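PDB 4RU0: putative branched-chain amino acid ABC transporter, periplasmic branched-chain amino acid-binding protein, which probably binds a small solute, perhaps a branched-chain amino acid, in the periplasm and delivers it to an ABC transporter of the inner membrane. Local coordinates for residues 44-49 against 83-88; 149-154 against 360-365; 169-174 against 235-240; 225-230 against 248-253. All blocks are in the same frame, centred on the assembly; numbering follows the deposited sequence.

Contact 1: residues 44-49 against 83-88; sequences GAYASS and TEWTAE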
loop_
_atom_site.group_PDB
_atom_site.type_symbol
_atom_site.label_atom_id
_atom_site.label_comp_id
_atom_site.label_asym_id
_atom_site.label_seq_id
_atom_site.Cartn_x
_atom_site.Cartn_y
_atom_site.Cartn_z
ATOM N N GLY A 44 -7.490 15.557 13.676
ATOM C CA GLY A 44 -6.326 16.146 13.038
ATOM C C GLY A 44 -6.491 16.378 11.550
ATOM O O GLY A 44 -7.573 16.178 10.992
ATOM N N ALA A 45 -5.402 16.789 10.908
ATOM C CA ALA A 45 -5.431 17.214 9.514
ATOM C C ALA A 45 -5.740 16.077 8.544
ATOM O O ALA A 45 -6.302 16.304 7.469
ATOM C CB ALA A 45 -4.106 17.863 9.148
ATOM N N TYR A 46 -5.373 14.858 8.919
ATOM C CA TYR A 46 -5.525 13.722 8.018
ATOM C C TYR A 46 -6.823 12.969 8.267
ATOM O O TYR A 46 -7.085 11.935 7.646
ATOM C CB TYR A 46 -4.330 12.781 8.153
ATOM C CG TYR A 46 -3.002 13.479 7.966
ATOM C CD1 TYR A 46 -2.515 13.756 6.694
ATOM C CD2 TYR A 46 -2.238 13.867 9.060
ATOM C CE1 TYR A 46 -1.302 14.397 6.516
ATOM C CE2 TYR A 46 -1.022 14.510 8.893
ATOM C CZ TYR A 46 -0.559 14.772 7.619
ATOM O OH TYR A 46 0.648 15.410 7.446
ATOM N N ALA A 47 -7.640 13.498 9.173
ATOM C CA ALA A 47 -8.894 12.850 9.539
ATOM C C ALA A 47 -9.837 12.738 8.345
ATOM O O ALA A 47 -10.501 11.714 8.162
ATOM C CB ALA A 47 -9.568 13.608 10.676
ATOM N N SER A 48 -9.884 13.795 7.535
ATOM C CA SER A 48 -10.769 13.850 6.374
ATOM C C SER A 48 -10.540 12.677 5.421
ATOM O O SER A 48 -11.491 12.076 4.922
ATOM C CB SER A 48 -10.581 15.178 5.632
ATOM O OG SER A 48 -9.208 15.429 5.385
ATOM N N SER A 49 -9.274 12.351 5.181
ATOM C CA SER A 49 -8.926 11.237 4.307
ATOM C C SER A 49 -9.018 9.907 5.048
ATOM O O SER A 49 -9.510 8.916 4.506
ATOM C CB SER A 49 -7.521 11.430 3.733
ATOM O OG SER A 49 -6.613 11.816 4.750
ATOM N N THR A 83 -5.371 6.853 17.146
ATOM C CA THR A 83 -3.913 6.916 17.097
ATOM C C THR A 83 -3.422 8.328 16.782
ATOM O O THR A 83 -2.241 8.637 16.955
ATOM C CB THR A 83 -3.341 5.943 16.044
ATOM O OG1 THR A 83 -3.582 6.460 14.726
ATOM C CG2 THR A 83 -3.988 4.568 16.186
ATOM N N GLU A 84 -4.338 9.171 16.312
ATOM C CA GLU A 84 -4.035 10.554 15.949
ATOM C C GLU A 84 -2.852 10.665 14.993
ATOM O O GLU A 84 -2.149 11.680 14.987
ATOM C CB GLU A 84 -3.763 11.385 17.200
ATOM C CG GLU A 84 -4.859 11.286 18.241
ATOM C CD GLU A 84 -4.793 12.400 19.265
ATOM O OE1 GLU A 84 -4.186 13.449 18.959
ATOM O OE2 GLU A 84 -5.349 12.228 20.373
ATOM N N TRP A 85 -2.630 9.609 14.209
ATOM C CA TRP A 85 -1.595 9.586 13.177
ATOM C C TRP A 85 -0.170 9.664 13.765
ATOM O O TRP A 85 0.802 9.860 13.031
ATOM C CB TRP A 85 -1.844 10.730 12.177
ATOM C CG TRP A 85 -1.114 10.611 10.867
ATOM C CD1 TRP A 85 -1.449 9.814 9.808
ATOM C CD2 TRP A 85 0.059 11.334 10.471
ATOM N NE1 TRP A 85 -0.546 9.986 8.782
ATOM C CE2 TRP A 85 0.389 10.914 9.163
ATOM C CE3 TRP A 85 0.867 12.291 11.097
ATOM C CZ2 TRP A 85 1.492 11.420 8.472
ATOM C CZ3 TRP A 85 1.961 12.791 10.408
ATOM C CH2 TRP A 85 2.263 12.355 9.110
ATOM N N THR A 86 -0.044 9.485 15.078
ATOM C CA THR A 86 1.265 9.541 15.730
ATOM C C THR A 86 1.757 8.167 16.183
ATOM O O THR A 86 0.971 7.237 16.386
ATOM C CB THR A 86 1.256 10.467 16.963
ATOM O OG1 THR A 86 0.469 9.876 18.005
ATOM C CG2 THR A 86 0.693 11.836 16.606
ATOM N N ALA A 87 3.069 8.055 16.352
ATOM C CA ALA A 87 3.687 6.811 16.789
ATOM C C ALA A 87 3.386 6.531 18.253
ATOM O O ALA A 87 3.167 5.388 18.642
ATOM C CB ALA A 87 5.204 6.862 16.559
ATOM N N GLU A 88 3.382 7.586 19.062
ATOM C CA GLU A 88 3.180 7.461 20.500
ATOM C C GLU A 88 1.850 6.791 20.826
ATOM O O GLU A 88 1.795 5.857 21.635
ATOM C CB GLU A 88 3.251 8.837 21.169
ATOM C CG GLU A 88 2.890 8.832 22.648
ATOM C CD GLU A 88 3.815 7.957 23.472
ATOM O OE1 GLU A 88 5.034 7.949 23.191
ATOM O OE2 GLU A 88 3.322 7.279 24.400
#

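Contact 2: residues 149-154 against 360-365; sequences YNFPVM and WGLEHL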
loop_
_atom_site.group_PDB
_atom_site.type_symbol
_atom_site.label_atom_id
_atom_site.label_comp_id
_atom_site.label_asym_id
_atom_site.label_seq_id
_atom_site.Cartn_x
_atom_site.Cartn_y
_atom_site.Cartn_z
ATOM N N TYR A 149 7.365 -11.691 11.604
ATOM C CA TYR A 149 6.064 -11.099 11.897
ATOM C C TYR A 149 5.876 -9.688 11.331
ATOM O O TYR A 149 5.066 -8.910 11.828
ATOM C CB TYR A 149 5.833 -11.109 13.411
ATOM C CG TYR A 149 5.644 -12.516 13.923
ATOM C CD1 TYR A 149 6.725 -13.265 14.376
ATOM C CD2 TYR A 149 4.391 -13.118 13.902
ATOM C CE1 TYR A 149 6.556 -14.562 14.819
ATOM C CE2 TYR A 149 4.213 -14.414 14.345
ATOM C CZ TYR A 149 5.296 -15.132 14.799
ATOM O OH TYR A 149 5.120 -16.422 15.240
ATOM N N ASN A 150 6.615 -9.375 10.274
ATOM C CA ASN A 150 6.463 -8.102 9.576
ATOM C C ASN A 150 6.136 -8.341 8.099
ATOM O O ASN A 150 6.904 -8.989 7.388
ATOM C CB ASN A 150 7.734 -7.263 9.719
ATOM C CG ASN A 150 7.501 -5.794 9.425
ATOM O OD1 ASN A 150 6.816 -5.437 8.466
ATOM N ND2 ASN A 150 8.071 -4.930 10.259
ATOM N N PHE A 151 4.998 -7.818 7.643
ATOM C CA PHE A 151 4.512 -8.089 6.289
ATOM C C PHE A 151 4.220 -6.826 5.471
ATOM O O PHE A 151 3.114 -6.282 5.537
ATOM C CB PHE A 151 3.239 -8.947 6.344
ATOM C CG PHE A 151 3.462 -10.353 6.834
ATOM C CD1 PHE A 151 3.560 -11.406 5.935
ATOM C CD2 PHE A 151 3.560 -10.624 8.193
ATOM C CE1 PHE A 151 3.756 -12.705 6.381
ATOM C CE2 PHE A 151 3.759 -11.921 8.644
ATOM C CZ PHE A 151 3.855 -12.963 7.738
ATOM N N PRO A 152 5.166 -6.385 4.662
ATOM C CA PRO A 152 4.904 -5.257 3.773
ATOM C C PRO A 152 4.202 -5.757 2.512
ATOM O O PRO A 152 4.790 -5.897 1.467
ATOM C CB PRO A 152 6.296 -4.766 3.449
ATOM C CG PRO A 152 7.104 -5.985 3.448
ATOM C CD PRO A 152 6.513 -6.919 4.455
ATOM N N VAL A 153 2.925 -6.054 2.661
ATOM C CA VAL A 153 2.145 -6.762 1.663
ATOM C C VAL A 153 1.802 -6.033 0.372
ATOM O O VAL A 153 1.501 -4.852 0.364
ATOM C CB VAL A 153 0.847 -7.335 2.254
ATOM C CG1 VAL A 153 0.405 -8.529 1.444
ATOM C CG2 VAL A 153 1.063 -7.765 3.680
HETATM N N MSE A 154 1.817 -6.810 -0.700
HETATM C CA MSE A 154 1.418 -6.402 -2.030
HETATM C C MSE A 154 2.398 -5.568 -2.806
HETATM O O MSE A 154 2.737 -5.942 -3.933
HETATM C CB MSE A 154 0.114 -5.647 -1.904
HETATM C CG MSE A 154 -0.847 -6.115 -2.970
HETATM SE SE MSE A 154 -2.592 -5.406 -2.502
HETATM C CE MSE A 154 -3.236 -7.063 -1.693
ATOM N N TRP A 360 0.971 -17.857 9.835
ATOM C CA TRP A 360 0.971 -19.018 8.950
ATOM C C TRP A 360 0.040 -18.791 7.767
ATOM O O TRP A 360 0.347 -19.174 6.640
ATOM C CB TRP A 360 0.556 -20.288 9.706
ATOM C CG TRP A 360 0.737 -21.538 8.891
ATOM C CD1 TRP A 360 1.818 -22.369 8.899
ATOM C CD2 TRP A 360 -0.180 -22.079 7.930
ATOM N NE1 TRP A 360 1.628 -23.400 8.009
ATOM C CE2 TRP A 360 0.410 -23.245 7.402
ATOM C CE3 TRP A 360 -1.446 -21.696 7.467
ATOM C CZ2 TRP A 360 -0.218 -24.030 6.433
ATOM C CZ3 TRP A 360 -2.068 -22.475 6.502
ATOM C CH2 TRP A 360 -1.452 -23.631 5.999
ATOM N N GLY A 361 -1.103 -18.168 8.037
ATOM C CA GLY A 361 -2.080 -17.879 7.005
ATOM C C GLY A 361 -1.518 -16.915 5.981
ATOM O O GLY A 361 -1.600 -17.157 4.774
ATOM N N LEU A 362 -0.939 -15.821 6.469
ATOM C CA LEU A 362 -0.297 -14.835 5.608
ATOM C C LEU A 362 0.741 -15.476 4.700
ATOM O O LEU A 362 0.749 -15.224 3.499
ATOM C CB LEU A 362 0.352 -13.735 6.446
ATOM C CG LEU A 362 -0.606 -12.693 7.022
ATOM C CD1 LEU A 362 0.050 -11.950 8.158
ATOM C CD2 LEU A 362 -1.041 -11.727 5.932
ATOM N N GLU A 363 1.598 -16.321 5.268
ATOM C CA GLU A 363 2.688 -16.928 4.506
ATOM C C GLU A 363 2.188 -17.986 3.519
ATOM O O GLU A 363 2.939 -18.455 2.662
ATOM C CB GLU A 363 3.730 -17.537 5.451
ATOM C CG GLU A 363 4.449 -16.494 6.307
ATOM C CD GLU A 363 5.701 -17.019 6.987
ATOM O OE1 GLU A 363 5.727 -18.202 7.377
ATOM O OE2 GLU A 363 6.667 -16.235 7.138
ATOM N N HIS A 364 0.916 -18.354 3.627
ATOM C CA HIS A 364 0.351 -19.328 2.703
ATOM C C HIS A 364 -0.763 -18.729 1.856
ATOM O O HIS A 364 -1.539 -19.452 1.240
ATOM C CB HIS A 364 -0.158 -20.553 3.465
ATOM C CG HIS A 364 0.937 -21.437 3.967
ATOM N ND1 HIS A 364 1.668 -21.146 5.099
ATOM C CD2 HIS A 364 1.449 -22.590 3.476
ATOM C CE1 HIS A 364 2.573 -22.087 5.289
ATOM N NE2 HIS A 364 2.461 -22.977 4.318
ATOM N N LEU A 365 -0.832 -17.402 1.823
ATOM C CA LEU A 365 -1.794 -16.721 0.974
ATOM C C LEU A 365 -1.583 -17.101 -0.482
ATOM O O LEU A 365 -0.463 -17.068 -0.988
ATOM C CB LEU A 365 -1.690 -15.208 1.132
ATOM C CG LEU A 365 -2.677 -14.547 2.088
ATOM C CD1 LEU A 365 -2.517 -13.034 2.039
ATOM C CD2 LEU A 365 -4.094 -14.950 1.740
#

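Contact 3: residues 169-174 against 235-240; sequences AQREGG and PDWVFL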
loop_
_atom_site.group_PDB
_atom_site.type_symbol
_atom_site.label_atom_id
_atom_site.label_comp_id
_atom_site.label_asym_id
_atom_site.label_seq_id
_atom_site.Cartn_x
_atom_site.Cartn_y
_atom_site.Cartn_z
ATOM N N ALA A 169 8.794 1.415 -20.113
ATOM C CA ALA A 169 9.251 0.567 -21.212
ATOM C C ALA A 169 8.099 0.172 -22.128
ATOM O O ALA A 169 8.248 0.119 -23.347
ATOM C CB ALA A 169 9.942 -0.680 -20.669
ATOM N N GLN A 170 6.948 -0.108 -21.527
ATOM C CA GLN A 170 5.747 -0.431 -22.283
ATOM C C GLN A 170 5.339 0.783 -23.118
ATOM O O GLN A 170 4.920 0.651 -24.266
ATOM C CB GLN A 170 4.628 -0.861 -21.333
ATOM C CG GLN A 170 3.272 -1.107 -21.974
ATOM C CD GLN A 170 2.326 -1.845 -21.031
ATOM O OE1 GLN A 170 2.619 -2.959 -20.593
ATOM N NE2 GLN A 170 1.195 -1.223 -20.709
ATOM N N ARG A 171 5.501 1.967 -22.538
ATOM C CA ARG A 171 5.167 3.219 -23.212
ATOM C C ARG A 171 6.176 3.620 -24.285
ATOM O O ARG A 171 5.820 4.304 -25.245
ATOM C CB ARG A 171 5.046 4.351 -22.189
ATOM C CG ARG A 171 3.752 4.340 -21.416
ATOM C CD ARG A 171 2.580 4.766 -22.281
ATOM N NE ARG A 171 1.761 5.736 -21.565
ATOM C CZ ARG A 171 1.764 7.040 -21.807
ATOM N NH1 ARG A 171 2.525 7.533 -22.774
ATOM N NH2 ARG A 171 0.996 7.851 -21.090
ATOM N N GLU A 172 7.430 3.207 -24.119
ATOM C CA GLU A 172 8.483 3.560 -25.068
ATOM C C GLU A 172 8.622 2.540 -26.198
ATOM O O GLU A 172 9.331 2.785 -27.167
ATOM C CB GLU A 172 9.827 3.707 -24.350
ATOM C CG GLU A 172 9.875 4.828 -23.326
ATOM C CD GLU A 172 9.768 6.202 -23.953
ATOM O OE1 GLU A 172 10.150 6.357 -25.136
ATOM O OE2 GLU A 172 9.304 7.133 -23.257
ATOM N N GLY A 173 7.955 1.399 -26.065
ATOM C CA GLY A 173 7.966 0.385 -27.104
ATOM C C GLY A 173 8.882 -0.797 -26.847
ATOM O O GLY A 173 9.173 -1.574 -27.756
ATOM N N GLY A 174 9.332 -0.943 -25.607
ATOM C CA GLY A 174 10.186 -2.060 -25.244
ATOM C C GLY A 174 11.376 -1.624 -24.417
ATOM O O GLY A 174 11.744 -0.450 -24.414
ATOM N N PRO A 235 13.785 15.648 -19.006
ATOM C CA PRO A 235 13.672 14.187 -18.978
ATOM C C PRO A 235 12.391 13.726 -19.661
ATOM O O PRO A 235 11.449 14.512 -19.786
ATOM C CB PRO A 235 13.639 13.867 -17.483
ATOM C CG PRO A 235 12.980 15.063 -16.882
ATOM C CD PRO A 235 13.510 16.240 -17.684
ATOM N N ASP A 236 12.368 12.471 -20.102
ATOM C CA ASP A 236 11.207 11.907 -20.782
ATOM C C ASP A 236 10.086 11.628 -19.795
ATOM O O ASP A 236 8.915 11.713 -20.144
ATOM C CB ASP A 236 11.589 10.620 -21.521
ATOM C CG ASP A 236 12.727 10.835 -22.512
ATOM O OD1 ASP A 236 13.904 10.634 -22.134
ATOM O OD2 ASP A 236 12.446 11.212 -23.668
ATOM N N TRP A 237 10.449 11.301 -18.558
ATOM C CA TRP A 237 9.463 11.015 -17.515
ATOM C C TRP A 237 9.898 11.551 -16.153
ATOM O O TRP A 237 11.092 11.614 -15.853
ATOM C CB TRP A 237 9.213 9.509 -17.411
ATOM C CG TRP A 237 8.632 8.922 -18.655
ATOM C CD1 TRP A 237 9.322 8.406 -19.712
ATOM C CD2 TRP A 237 7.243 8.793 -18.979
ATOM N NE1 TRP A 237 8.450 7.965 -20.678
ATOM C CE2 TRP A 237 7.168 8.191 -20.256
ATOM C CE3 TRP A 237 6.055 9.130 -18.318
ATOM C CZ2 TRP A 237 5.950 7.913 -20.883
ATOM C CZ3 TRP A 237 4.839 8.855 -18.946
ATOM C CH2 TRP A 237 4.799 8.252 -20.215
ATOM N N VAL A 238 8.924 11.939 -15.335
ATOM C CA VAL A 238 9.195 12.240 -13.937
ATOM C C VAL A 238 8.454 11.269 -13.020
ATOM O O VAL A 238 7.226 11.140 -13.076
ATOM C CB VAL A 238 8.804 13.686 -13.565
ATOM C CG1 VAL A 238 8.921 13.896 -12.055
ATOM C CG2 VAL A 238 9.689 14.680 -14.307
ATOM N N PHE A 239 9.226 10.563 -12.205
ATOM C CA PHE A 239 8.710 9.698 -11.159
ATOM C C PHE A 239 8.521 10.566 -9.911
ATOM O O PHE A 239 9.494 10.947 -9.260
ATOM C CB PHE A 239 9.684 8.543 -10.904
ATOM C CG PHE A 239 9.139 7.442 -10.024
ATOM C CD1 PHE A 239 7.788 7.370 -9.708
ATOM C CD2 PHE A 239 9.992 6.475 -9.514
ATOM C CE1 PHE A 239 7.297 6.349 -8.894
ATOM C CE2 PHE A 239 9.510 5.452 -8.705
ATOM C CZ PHE A 239 8.154 5.391 -8.395
ATOM N N LEU A 240 7.275 10.898 -9.591
ATOM C CA LEU A 240 7.005 11.848 -8.522
ATOM C C LEU A 240 6.789 11.148 -7.189
ATOM O O LEU A 240 5.734 10.561 -6.951
ATOM C CB LEU A 240 5.788 12.705 -8.860
ATOM C CG LEU A 240 5.516 13.826 -7.864
ATOM C CD1 LEU A 240 6.683 14.794 -7.847
ATOM C CD2 LEU A 240 4.209 14.544 -8.175
#

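Contact 4: residues 225-230 against 248-253; sequences AQWRQI and PVAVKT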
loop_
_atom_site.group_PDB
_atom_site.type_symbol
_atom_site.label_atom_id
_atom_site.label_comp_id
_atom_site.label_asym_id
_atom_site.label_seq_id
_atom_site.Cartn_x
_atom_site.Cartn_y
_atom_site.Cartn_z
ATOM N N ALA A 225 13.993 25.365 -7.857
ATOM C CA ALA A 225 15.301 24.875 -8.279
ATOM C C ALA A 225 15.150 23.514 -8.944
ATOM O O ALA A 225 15.713 23.268 -10.013
ATOM C CB ALA A 225 16.250 24.797 -7.101
ATOM N N GLN A 226 14.371 22.648 -8.307
ATOM C CA GLN A 226 14.114 21.312 -8.817
ATOM C C GLN A 226 13.524 21.344 -10.228
ATOM O O GLN A 226 14.033 20.684 -11.143
ATOM C CB GLN A 226 13.176 20.552 -7.869
ATOM C CG GLN A 226 13.813 20.127 -6.541
ATOM C CD GLN A 226 13.901 21.251 -5.522
ATOM O OE1 GLN A 226 13.549 22.401 -5.801
ATOM N NE2 GLN A 226 14.367 20.918 -4.328
ATOM N N TRP A 227 12.466 22.125 -10.420
ATOM C CA TRP A 227 11.792 22.136 -11.716
ATOM C C TRP A 227 12.532 22.985 -12.748
ATOM O O TRP A 227 12.310 22.836 -13.949
ATOM C CB TRP A 227 10.345 22.598 -11.548
ATOM C CG TRP A 227 9.543 21.514 -10.911
ATOM C CD1 TRP A 227 9.205 21.402 -9.588
ATOM C CD2 TRP A 227 9.038 20.343 -11.555
ATOM N NE1 TRP A 227 8.497 20.244 -9.377
ATOM C CE2 TRP A 227 8.381 19.574 -10.568
ATOM C CE3 TRP A 227 9.067 19.873 -12.872
ATOM C CZ2 TRP A 227 7.758 18.362 -10.861
ATOM C CZ3 TRP A 227 8.449 18.667 -13.161
ATOM C CH2 TRP A 227 7.802 17.926 -12.158
ATOM N N ARG A 228 13.427 23.852 -12.283
ATOM C CA ARG A 228 14.348 24.547 -13.179
ATOM C C ARG A 228 15.347 23.534 -13.728
ATOM O O ARG A 228 15.693 23.548 -14.904
ATOM C CB ARG A 228 15.065 25.689 -12.447
ATOM C CG ARG A 228 16.151 26.367 -13.237
ATOM C CD ARG A 228 16.654 27.626 -12.524
ATOM N NE ARG A 228 17.424 27.312 -11.321
ATOM C CZ ARG A 228 17.013 27.527 -10.072
ATOM N NH1 ARG A 228 15.824 28.074 -9.833
ATOM N NH2 ARG A 228 17.805 27.208 -9.054
ATOM N N GLN A 229 15.796 22.637 -12.862
ATOM C CA GLN A 229 16.689 21.575 -13.282
ATOM C C GLN A 229 15.998 20.650 -14.287
ATOM O O GLN A 229 16.582 20.273 -15.305
ATOM C CB GLN A 229 17.170 20.775 -12.081
ATOM C CG GLN A 229 18.012 19.568 -12.453
ATOM C CD GLN A 229 18.523 18.828 -11.234
ATOM O OE1 GLN A 229 18.514 19.363 -10.126
ATOM N NE2 GLN A 229 18.957 17.587 -11.429
ATOM N N ILE A 230 14.748 20.304 -13.997
ATOM C CA ILE A 230 13.983 19.398 -14.841
ATOM C C ILE A 230 13.711 20.009 -16.214
ATOM O O ILE A 230 13.773 19.310 -17.226
ATOM C CB ILE A 230 12.659 19.002 -14.153
ATOM C CG1 ILE A 230 12.943 18.002 -13.029
ATOM C CG2 ILE A 230 11.670 18.415 -15.149
ATOM C CD1 ILE A 230 11.793 17.817 -12.054
ATOM N N PRO A 248 0.971 18.632 -4.456
ATOM C CA PRO A 248 0.293 19.635 -5.291
ATOM C C PRO A 248 1.236 20.738 -5.749
ATOM O O PRO A 248 1.080 21.265 -6.851
ATOM C CB PRO A 248 -0.789 20.207 -4.360
ATOM C CG PRO A 248 -0.940 19.216 -3.277
ATOM C CD PRO A 248 0.407 18.606 -3.095
ATOM N N VAL A 249 2.199 21.086 -4.903
ATOM C CA VAL A 249 3.189 22.090 -5.262
ATOM C C VAL A 249 4.020 21.617 -6.448
ATOM O O VAL A 249 4.275 22.392 -7.372
ATOM C CB VAL A 249 4.116 22.425 -4.073
ATOM C CG1 VAL A 249 5.284 23.290 -4.525
ATOM C CG2 VAL A 249 3.333 23.116 -2.971
ATOM N N ALA A 250 4.431 20.347 -6.429
ATOM C CA ALA A 250 5.222 19.781 -7.522
ATOM C C ALA A 250 4.494 19.939 -8.856
ATOM O O ALA A 250 5.087 20.341 -9.861
ATOM C CB ALA A 250 5.536 18.315 -7.260
ATOM N N VAL A 251 3.202 19.632 -8.853
ATOM C CA VAL A 251 2.409 19.711 -10.069
ATOM C C VAL A 251 2.235 21.165 -10.524
ATOM O O VAL A 251 2.462 21.477 -11.697
ATOM C CB VAL A 251 1.044 19.040 -9.872
ATOM C CG1 VAL A 251 0.241 19.092 -11.147
ATOM C CG2 VAL A 251 1.243 17.593 -9.434
ATOM N N LYS A 252 1.856 22.044 -9.595
ATOM C CA LYS A 252 1.728 23.474 -9.878
ATOM C C LYS A 252 3.012 24.063 -10.453
ATOM O O LYS A 252 2.979 24.888 -11.372
ATOM C CB LYS A 252 1.367 24.258 -8.616
ATOM C CG LYS A 252 -0.057 24.137 -8.125
ATOM C CD LYS A 252 -0.210 24.955 -6.845
ATOM C CE LYS A 252 -1.566 24.762 -6.196
ATOM N NZ LYS A 252 -1.614 25.384 -4.839
ATOM N N THR A 253 4.139 23.657 -9.888
ATOM C CA THR A 253 5.420 24.200 -10.306
ATOM C C THR A 253 5.797 23.651 -11.677
ATOM O O THR A 253 6.312 24.383 -12.526
ATOM C CB THR A 253 6.522 23.887 -9.283
ATOM O OG1 THR A 253 6.074 24.282 -7.982
ATOM C CG2 THR A 253 7.798 24.646 -9.614
#

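Contact 1: residues 44-49 against 83-88
Tyr46 and Trp85 join these two loops by aromatic stacking alone, ring laid against ring. The phenol faces the six-membered ring of the indole with centroids 4.2 Å apart and planes inclined by 25°, a face-to-face stack with a modest offset. The closest approach runs from Tyr46 CE2 to Trp85 CE3, 3.7 Å, and the CD2 edge of the phenol lies over the bond shared by the two indole rings. Farther out, Tyr46 OH comes within 3.8 Å of Trp85 CH2, so the overlap runs down the CD2/CE2 side of the phenol to its hydroxyl. Trp85 swings its CG anti to the backbone N (chi1 -164°), which sends the indole out from its turn to meet the tyrosine.

Hydrogen bonds within each segment shape the backbone from which the rings project. Residues Thr83 to Thr86 form a type I' turn, with Thr83 O accepting from Thr86 N at 3.0 Å and from Thr86 OG1 at 3.2 Å; Thr86 is also the N-cap of helix 87-97. In segment 44-49, Ser49 OG donates to Tyr46 O at 2.9 Å, where helix 47-67 begins.

Tyr41 meets Trp85 edge-to-face and also touches Tyr46, which in turn packs on Trp243. Both Tyr41 and Trp243 line the pocket holding the polyether, and the side chain of Trp85 lies about 5 Å from that ligand: an aromatic cluster bordering the cleft of a periplasmic binding protein.

Contact 2: residues 149-154 against 360-365
Phe151 meets Leu362 and Glu363 in a helix-on-sheet packing of the alpha/beta periplasmic binding protein fold, where the end of helix 355-363 rests against the short parallel pair of strands 131-132 and 150-151. Of the three residues, Phe151 gives up most surface. Its ring projects from strand 150-151 toward the helix, with CG anti to the carbonyl carbon (chi1 -68°), and is approached from two directions.

Leu362 takes a face. Its methyl CD1 stands 3.7 Å from the ring centroid and only 11° off the ring normal, a well-centred CH-pi contact. Leu362 CB meets the far end of the same ring, 3.6 Å from Phe151 CE1, so the leucine spans the aromatic surface obliquely instead of touching it with one methyl. Pro130 and Ile132 also pack on this leucine, which ties it to the partner strand as well.

Glu363 comes to the rim. Its CG lies in the ring plane, 3.9 Å from Phe151 CE1 and CZ, and the two side chains cross at about a right angle. The aliphatic part thus packs on the phenyl group while the carboxylate goes elsewhere: OE2 forms a salt bridge with Arg441 and is hydrogen-bonded to His391 NE2, so two partners meet this buried carboxylate oxygen. His391 stacks on Phe151 too. Nearby, His364 ND1 donates to Trp360 O at 2.8 Å, while the same His364 ND1 sits over the centre of the Trp360 indole.

Contact 3: residues 169-174 against 235-240
Trp237, the first residue of strand 237-241, reaches from the sheet to Glu172 and Arg171 at the end of helix 157-172. Its CB points toward the helix, and chi1 of -63° presents the indole edge-on to the two polar side chains. Beyond CG, CD1 passes 3.8 Å from Glu172 OE2. NE1 then makes the central interaction, donating to Glu172 OE2 at 2.8 Å in a nearly straight bond (168°). The acceptor lies close to the indole plane and offers its anti lone pair, the one away from the other oxygen, while the carboxylate stands almost perpendicular to the ring. Past the nitrogen, CZ2 lies 3.9 Å from Arg171 CB. At the far corner CH2 comes 3.5 Å from Arg171 NH1, pressing its rim against the flat side of the guanidinium, whose plane is turned 81° from that of the indole.

The two charged groups have further partners: Glu172 OE1 pairs with Lys181 in a salt bridge, and Arg171 NE is hydrogen-bonded to Tyr167 OH. Ile168 and Leu287 pack on the tryptophan as well.

The chemistry implies a division of labour within the carboxylate, with one oxygen bound to a lysine and the other to the indole N-H. The buried ring's polar atom is thereby satisfied, the straight bond should restrain the ring's rotation, and the lysine should help keep Glu172 ionised against the nearby carboxylate of Asp236.

Contact 4: residues 225-230 against 248-253
Trp227 lies across Thr253 and Ala250 where two neighbouring helices of a Rossmann-like alpha/beta domain pack together. Helix 224-233 belongs to the crossover from strand 210-216 to strand 237-241, and helix 246-256 follows that strand. The indole bridges them. A chi1 of -74° sends it toward the second helix, and the two side chains meet obliquely: Thr253 sits on one face side of the indole, its backbone C over the face and its methyl CG2 coming in past the CD1 rim, 3.5 Å from Trp227 CD1 and 3.8 Å from Trp227 CB. Farther along the ring, the Ala250 carbonyl slants in, and Ala250 CB is 4.1 Å from Trp227 NE1. Although Ala250 O comes within 3.4 Å of NE1, the angle is too poor for a hydrogen bond; the indole N-H is used instead by Gln223 OE1. Ile230, one turn on, packs its CD1 3.5 Å above the ring plane on the side away from Ala250 O, sandwiching the indole, while Leu186 of strand 182-188 touches it from the sheet.

With the methyl turned to Trp227, the Thr253 hydroxyl is engaged within its own helix: Thr253 OG1 donates to Val249 O at 2.7 Å.

Contacts 1 and 2 lie in one lobe, their centres 26 Å apart, whereas contacts 3 and 4 share the other, the two-lobed plan of periplasmic binding proteins. Contact 1 closes first along the chain; contact 2 spans the next long excursion, within which both remaining contacts fall. Contacts 3 and 4 alternate their segments and touch through residues 235-240, which include strand 237-241, with centres 18 Å apart. That strand sends Trp237 to helix 157-172 on one side of the seven-stranded sheet and Val238 and Leu240 to Trp227 and Ala250 on the other, a three-layer sandwich. Contact 1 borders the ligand cleft; the others pack helix on strand pair, on sheet and on helix.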